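Local coordinates for endo alpha-1,4 polygalactosaminidase (Neosartorya fumigata, PDB 6OJ1), which cleaves alpha-1,4-linked galactosamine polymers as an endo-acting glycoside hydrolase and disrupts microbial biofilms, at residues 79-84 and 141-146; 145-150 and 182-187. One frame throughout, in Å; residues are numbered along the deposited sequence.

Contact 1: 79-84 and 141-146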
loop_
_atom_site.group_PDB
_atom_site.type_symbol
_atom_site.label_atom_id
_atom_site.label_comp_id
_atom_site.label_asym_id
_atom_site.label_seq_id
_atom_site.Cartn_x
_atom_site.Cartn_y
_atom_site.Cartn_z
ATOM N N GLY A 79 1.990 -16.556 13.647
ATOM C CA GLY A 79 2.718 -16.936 12.455
ATOM C C GLY A 79 2.507 -16.045 11.250
ATOM O O GLY A 79 2.944 -16.403 10.151
ATOM N N ARG A 80 1.860 -14.902 11.412
ATOM C CA ARG A 80 1.554 -14.041 10.286
ATOM C C ARG A 80 2.555 -12.895 10.197
ATOM O O ARG A 80 3.235 -12.554 11.165
ATOM C CB ARG A 80 0.127 -13.518 10.405
ATOM C CG ARG A 80 -0.847 -14.661 10.215
ATOM C CD ARG A 80 -2.227 -14.322 10.657
ATOM N NE ARG A 80 -3.056 -15.525 10.684
ATOM C CZ ARG A 80 -4.319 -15.537 11.091
ATOM N NH1 ARG A 80 -4.882 -14.410 11.508
ATOM N NH2 ARG A 80 -5.013 -16.670 11.091
ATOM N N LYS A 81 2.656 -12.326 9.003
ATOM C CA LYS A 81 3.452 -11.130 8.779
ATOM C C LYS A 81 2.537 -9.914 8.713
ATOM O O LYS A 81 1.403 -9.994 8.233
ATOM C CB LYS A 81 4.260 -11.256 7.487
ATOM C CG LYS A 81 5.368 -12.334 7.517
ATOM C CD LYS A 81 6.571 -11.897 8.356
ATOM C CE LYS A 81 7.713 -12.920 8.307
ATOM N NZ LYS A 81 7.336 -14.172 9.024
ATOM N N VAL A 82 3.037 -8.771 9.191
ATOM C CA VAL A 82 2.236 -7.554 9.272
ATOM C C VAL A 82 2.891 -6.468 8.425
ATOM O O VAL A 82 4.042 -6.077 8.673
ATOM C CB VAL A 82 2.052 -7.078 10.721
ATOM C CG1 VAL A 82 1.143 -5.846 10.751
ATOM C CG2 VAL A 82 1.485 -8.199 11.589
ATOM N N ILE A 83 2.152 -5.983 7.433
ATOM C CA ILE A 83 2.526 -4.821 6.636
ATOM C C ILE A 83 1.747 -3.646 7.195
ATOM O O ILE A 83 0.540 -3.755 7.432
ATOM C CB ILE A 83 2.197 -5.032 5.147
ATOM C CG1 ILE A 83 3.026 -6.176 4.560
ATOM C CG2 ILE A 83 2.447 -3.752 4.333
ATOM C CD1 ILE A 83 2.646 -6.528 3.106
ATOM N N CYS A 84 2.429 -2.526 7.416
ATOM C CA CYS A 84 1.816 -1.355 8.021
ATOM C C CYS A 84 1.615 -0.300 6.944
ATOM O O CYS A 84 2.590 0.207 6.362
ATOM C CB CYS A 84 2.676 -0.833 9.167
ATOM S SG CYS A 84 2.628 -2.021 10.547
ATOM N N GLY A 141 6.892 -2.911 15.452
ATOM C CA GLY A 141 7.175 -4.274 15.062
ATOM C C GLY A 141 6.704 -4.651 13.677
ATOM O O GLY A 141 6.711 -5.846 13.355
ATOM N N CYS A 142 6.306 -3.671 12.852
ATOM C CA CYS A 142 5.871 -3.939 11.486
ATOM C C CYS A 142 6.933 -4.721 10.727
ATOM O O CYS A 142 8.123 -4.410 10.803
ATOM C CB CYS A 142 5.586 -2.631 10.746
ATOM S SG CYS A 142 4.339 -1.585 11.534
ATOM N N ASP A 143 6.493 -5.728 9.976
ATOM C CA ASP A 143 7.416 -6.477 9.125
ATOM C C ASP A 143 7.732 -5.722 7.854
ATOM O O ASP A 143 8.829 -5.864 7.304
ATOM C CB ASP A 143 6.831 -7.846 8.779
ATOM C CG ASP A 143 6.680 -8.716 9.992
ATOM O OD1 ASP A 143 7.723 -9.116 10.561
ATOM O OD2 ASP A 143 5.525 -8.981 10.402
ATOM N N GLY A 144 6.792 -4.913 7.385
ATOM C CA GLY A 144 6.975 -4.154 6.164
ATOM C C GLY A 144 6.021 -2.987 6.208
ATOM O O GLY A 144 5.199 -2.870 7.119
ATOM N N VAL A 145 6.142 -2.111 5.211
ATOM C CA VAL A 145 5.292 -0.928 5.124
ATOM C C VAL A 145 4.724 -0.822 3.715
ATOM O O VAL A 145 5.336 -1.270 2.736
ATOM C CB VAL A 145 6.047 0.367 5.510
ATOM C CG1 VAL A 145 6.438 0.366 7.007
ATOM C CG2 VAL A 145 7.294 0.563 4.637
ATOM N N ASP A 146 3.546 -0.194 3.622
ATOM C CA ASP A 146 2.777 -0.058 2.382
ATOM C C ASP A 146 2.495 1.428 2.192
ATOM O O ASP A 146 1.451 1.932 2.636
ATOM C CB ASP A 146 1.491 -0.894 2.472
ATOM C CG ASP A 146 0.542 -0.683 1.299
ATOM O OD1 ASP A 146 0.959 -0.170 0.239
ATOM O OD2 ASP A 146 -0.647 -1.028 1.445
#
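Strands 81-87 and 144-148 are parallel neighbours in the beta/alpha barrel of this GH114 enzyme, and the contact joins Val82, Ile83 and Cys84 to Asp143, Gly144 and Val145. Ile83 pairs with Gly144, and Cys84 with Val145. Val82 O grips the start of the second strand. It accepts from Asp143 N at 2.8 Å, with the donor almost in line with the C=O bond, and from Gly144 N at 3.3 Å. Further along, Cys84 N donates to Gly144 O at 2.8 Å, and Cys84 O accepts from Asp146 N at 2.9 Å.

Asp143 extends the ladder with its side chain. Its CG lies anti to the carbonyl carbon (chi1 -65°), which brings the carboxylate to the backbone of Val82. There OD2 accepts a hydrogen bond from Val82 N on its anti lone pair, 2.8 Å away and nearly straight at 165°. Gln76 NE2 of helix 69-77 also donates to OD2, so two donors hold this oxygen. The aliphatic part of Lys81 crosses the carboxylate at about a right angle, with its CD 3.6 Å from Asp143 CG. The Lys81 ammonium does not touch the carboxylate; it makes a cation-pi contact with Trp34.

On the sheet face carrying Ile83, its CG2 packs on Asp146 CB at 3.5 Å. Helix 124-140 covers the face carrying Cys84 and Val145. Cys84 on this face is joined by a disulfide to Cys142, in the turn just before strand 144-148: Cys84 SG and Cys142 SG are 2.0 Å apart, with a torsion of -89° about the S-S bond.

Contact 2: 145-150 and 182-187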
loop_
_atom_site.group_PDB
_atom_site.type_symbol
_atom_site.label_atom_id
_atom_site.label_comp_id
_atom_site.label_asym_id
_atom_site.label_seq_id
_atom_site.Cartn_x
_atom_site.Cartn_y
_atom_site.Cartn_z
ATOM N N VAL A 145 6.142 -2.111 5.211
ATOM C CA VAL A 145 5.292 -0.928 5.124
ATOM C C VAL A 145 4.724 -0.822 3.715
ATOM O O VAL A 145 5.336 -1.270 2.736
ATOM C CB VAL A 145 6.047 0.367 5.510
ATOM C CG1 VAL A 145 6.438 0.366 7.007
ATOM C CG2 VAL A 145 7.294 0.563 4.637
ATOM N N ASP A 146 3.546 -0.194 3.622
ATOM C CA ASP A 146 2.777 -0.058 2.382
ATOM C C ASP A 146 2.495 1.428 2.192
ATOM O O ASP A 146 1.451 1.932 2.636
ATOM C CB ASP A 146 1.491 -0.894 2.472
ATOM C CG ASP A 146 0.542 -0.683 1.299
ATOM O OD1 ASP A 146 0.959 -0.170 0.239
ATOM O OD2 ASP A 146 -0.647 -1.028 1.445
ATOM N N PRO A 147 3.411 2.169 1.551
ATOM C CA PRO A 147 3.291 3.638 1.471
ATOM C C PRO A 147 2.408 4.068 0.307
ATOM O O PRO A 147 2.688 3.755 -0.856
ATOM C CB PRO A 147 4.746 4.104 1.277
ATOM C CG PRO A 147 5.601 2.865 1.537
ATOM C CD PRO A 147 4.741 1.719 1.111
ATOM N N ASP A 148 1.342 4.811 0.625
ATOM C CA ASP A 148 0.299 5.147 -0.334
ATOM C C ASP A 148 0.604 6.457 -1.040
ATOM O O ASP A 148 1.415 7.277 -0.584
ATOM C CB ASP A 148 -1.063 5.243 0.384
ATOM C CG ASP A 148 -2.250 5.023 -0.537
ATOM O OD1 ASP A 148 -2.081 4.784 -1.765
ATOM O OD2 ASP A 148 -3.390 5.062 -0.012
ATOM N N ASN A 149 -0.050 6.622 -2.185
ATOM C CA ASN A 149 -0.129 7.898 -2.905
ATOM C C ASN A 149 1.233 8.372 -3.381
ATOM O O ASN A 149 1.580 9.551 -3.268
ATOM C CB ASN A 149 -0.825 8.938 -2.036
ATOM C CG ASN A 149 -2.237 8.538 -1.711
ATOM O OD1 ASN A 149 -3.038 8.268 -2.620
ATOM N ND2 ASN A 149 -2.547 8.426 -0.421
ATOM N N VAL A 150 2.018 7.445 -3.922
ATOM C CA VAL A 150 3.299 7.797 -4.525
ATOM C C VAL A 150 3.137 8.087 -6.016
ATOM O O VAL A 150 4.125 8.102 -6.759
ATOM C CB VAL A 150 4.372 6.714 -4.260
ATOM C CG1 VAL A 150 4.670 6.621 -2.742
ATOM C CG2 VAL A 150 3.949 5.362 -4.813
ATOM N N MET A 182 12.758 -3.329 7.703
ATOM C CA MET A 182 11.420 -3.575 7.195
ATOM C C MET A 182 11.441 -3.681 5.678
ATOM O O MET A 182 12.251 -3.035 5.003
ATOM C CB MET A 182 10.458 -2.457 7.604
ATOM C CG MET A 182 10.232 -2.403 9.120
ATOM S SD MET A 182 9.117 -1.061 9.566
ATOM C CE MET A 182 10.038 0.346 8.988
ATOM N N SER A 183 10.524 -4.491 5.156
ATOM C CA SER A 183 10.278 -4.589 3.728
ATOM C C SER A 183 9.322 -3.483 3.280
ATOM O O SER A 183 8.704 -2.790 4.093
ATOM C CB SER A 183 9.735 -5.976 3.385
ATOM O OG SER A 183 10.661 -6.963 3.823
ATOM N N ILE A 184 9.209 -3.320 1.963
ATOM C CA ILE A 184 8.422 -2.250 1.367
ATOM C C ILE A 184 7.930 -2.727 0.005
ATOM O O ILE A 184 8.479 -3.657 -0.586
ATOM C CB ILE A 184 9.258 -0.957 1.222
ATOM C CG1 ILE A 184 8.364 0.250 0.945
ATOM C CG2 ILE A 184 10.323 -1.127 0.120
ATOM C CD1 ILE A 184 9.134 1.588 1.062
ATOM N N GLY A 185 6.880 -2.085 -0.503
ATOM C CA GLY A 185 6.428 -2.355 -1.853
ATOM C C GLY A 185 5.901 -1.100 -2.519
ATOM O O GLY A 185 5.711 -0.070 -1.875
ATOM N N LEU A 186 5.659 -1.218 -3.827
ATOM C CA LEU A 186 5.160 -0.117 -4.644
ATOM C C LEU A 186 3.636 -0.169 -4.726
ATOM O O LEU A 186 3.072 -1.167 -5.177
ATOM C CB LEU A 186 5.764 -0.176 -6.049
ATOM C CG LEU A 186 5.314 0.964 -6.960
ATOM C CD1 LEU A 186 5.878 2.307 -6.427
ATOM C CD2 LEU A 186 5.751 0.719 -8.401
ATOM N N LYS A 187 2.977 0.912 -4.317
ATOM C CA LYS A 187 1.524 1.036 -4.418
ATOM C C LYS A 187 1.189 1.609 -5.791
ATOM O O LYS A 187 1.488 2.776 -6.067
ATOM C CB LYS A 187 0.992 1.945 -3.316
ATOM C CG LYS A 187 -0.521 2.183 -3.340
ATOM C CD LYS A 187 -1.301 0.889 -3.099
ATOM C CE LYS A 187 -2.794 1.161 -2.846
ATOM N NZ LYS A 187 -3.042 1.951 -1.605
HETATM O O HOH W 1 -0.453 2.146 0.125
HETATM O O HOH W 2 -2.751 -0.195 0.148
HETATM O O HOH W 3 4.613 2.616 -2.537
HETATM O O HOH W 4 0.567 5.203 -5.124
#
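Lys187 and Asp148 form a salt bridge between strands 183-187 and 144-148, the two parallel strands of a beta-alpha-beta unit in the barrel. Lys187 CB lies 3.5 Å from Pro147 O. CG is anti to the backbone N (chi1 178°) and passes Asp148 OD1 at 3.4 Å. CD is equally far from Asp146 OD1 and Asp148 OD1, and CE lies nearer Asp148 OD1. Bends at chi2 and chi4 carry NZ to Asp148 OD1 at 3.0 Å; the hydrogen bond within this salt bridge is weak. Tyr85 OH holds the other oxygen, Asp148 OD2. NZ also donates to water 2 at 2.8 Å, which donates to Asp146 OD2, and to water 1, whose bond to Asp146 OD1 is weak. A bound potassium ion lies about 5 Å from the Lys187 side chain.

The backbones meet directly at one end, where Val145 N donates to Ser183 O at 2.9 Å. Farther on they part, and water 3 bridges Pro147 O, Gly185 O and Lys187 N. Water 4 joins Lys187 O to Val150 N. On the side of the sheet where Val145 and Ile184 point, Ile184 CD1 packs on Pro147 CG at 3.8 Å, the two side chains crossing at about a right angle. Val145 CG1 meets Met182 SD at 4.0 Å. Helix 124-140 covers Val145 and Met182, while strand 202-206 flanks Lys187 through Val204 and Glu206.

In the fold
From the N terminus, the chain passes through strand 81-87, the three-stranded antiparallel sheet and helix 124-140 before contact 1 closes this 56-residue excursion on strand 144-148. Contact 2 begins on that same strand. It closes the next, shorter excursion, which runs through helix 163-179 to strand 183-187. The two closures therefore follow one another along the chain, sharing Val145 and Asp146. Strand 144-148 lies between the other two strands, and together the contacts tie three consecutive barrel strands side by side. Their centres are 11 Å apart. Asp143 O and Ser183 N, at 3.1 Å, probably add a hydrogen bond between the two sites.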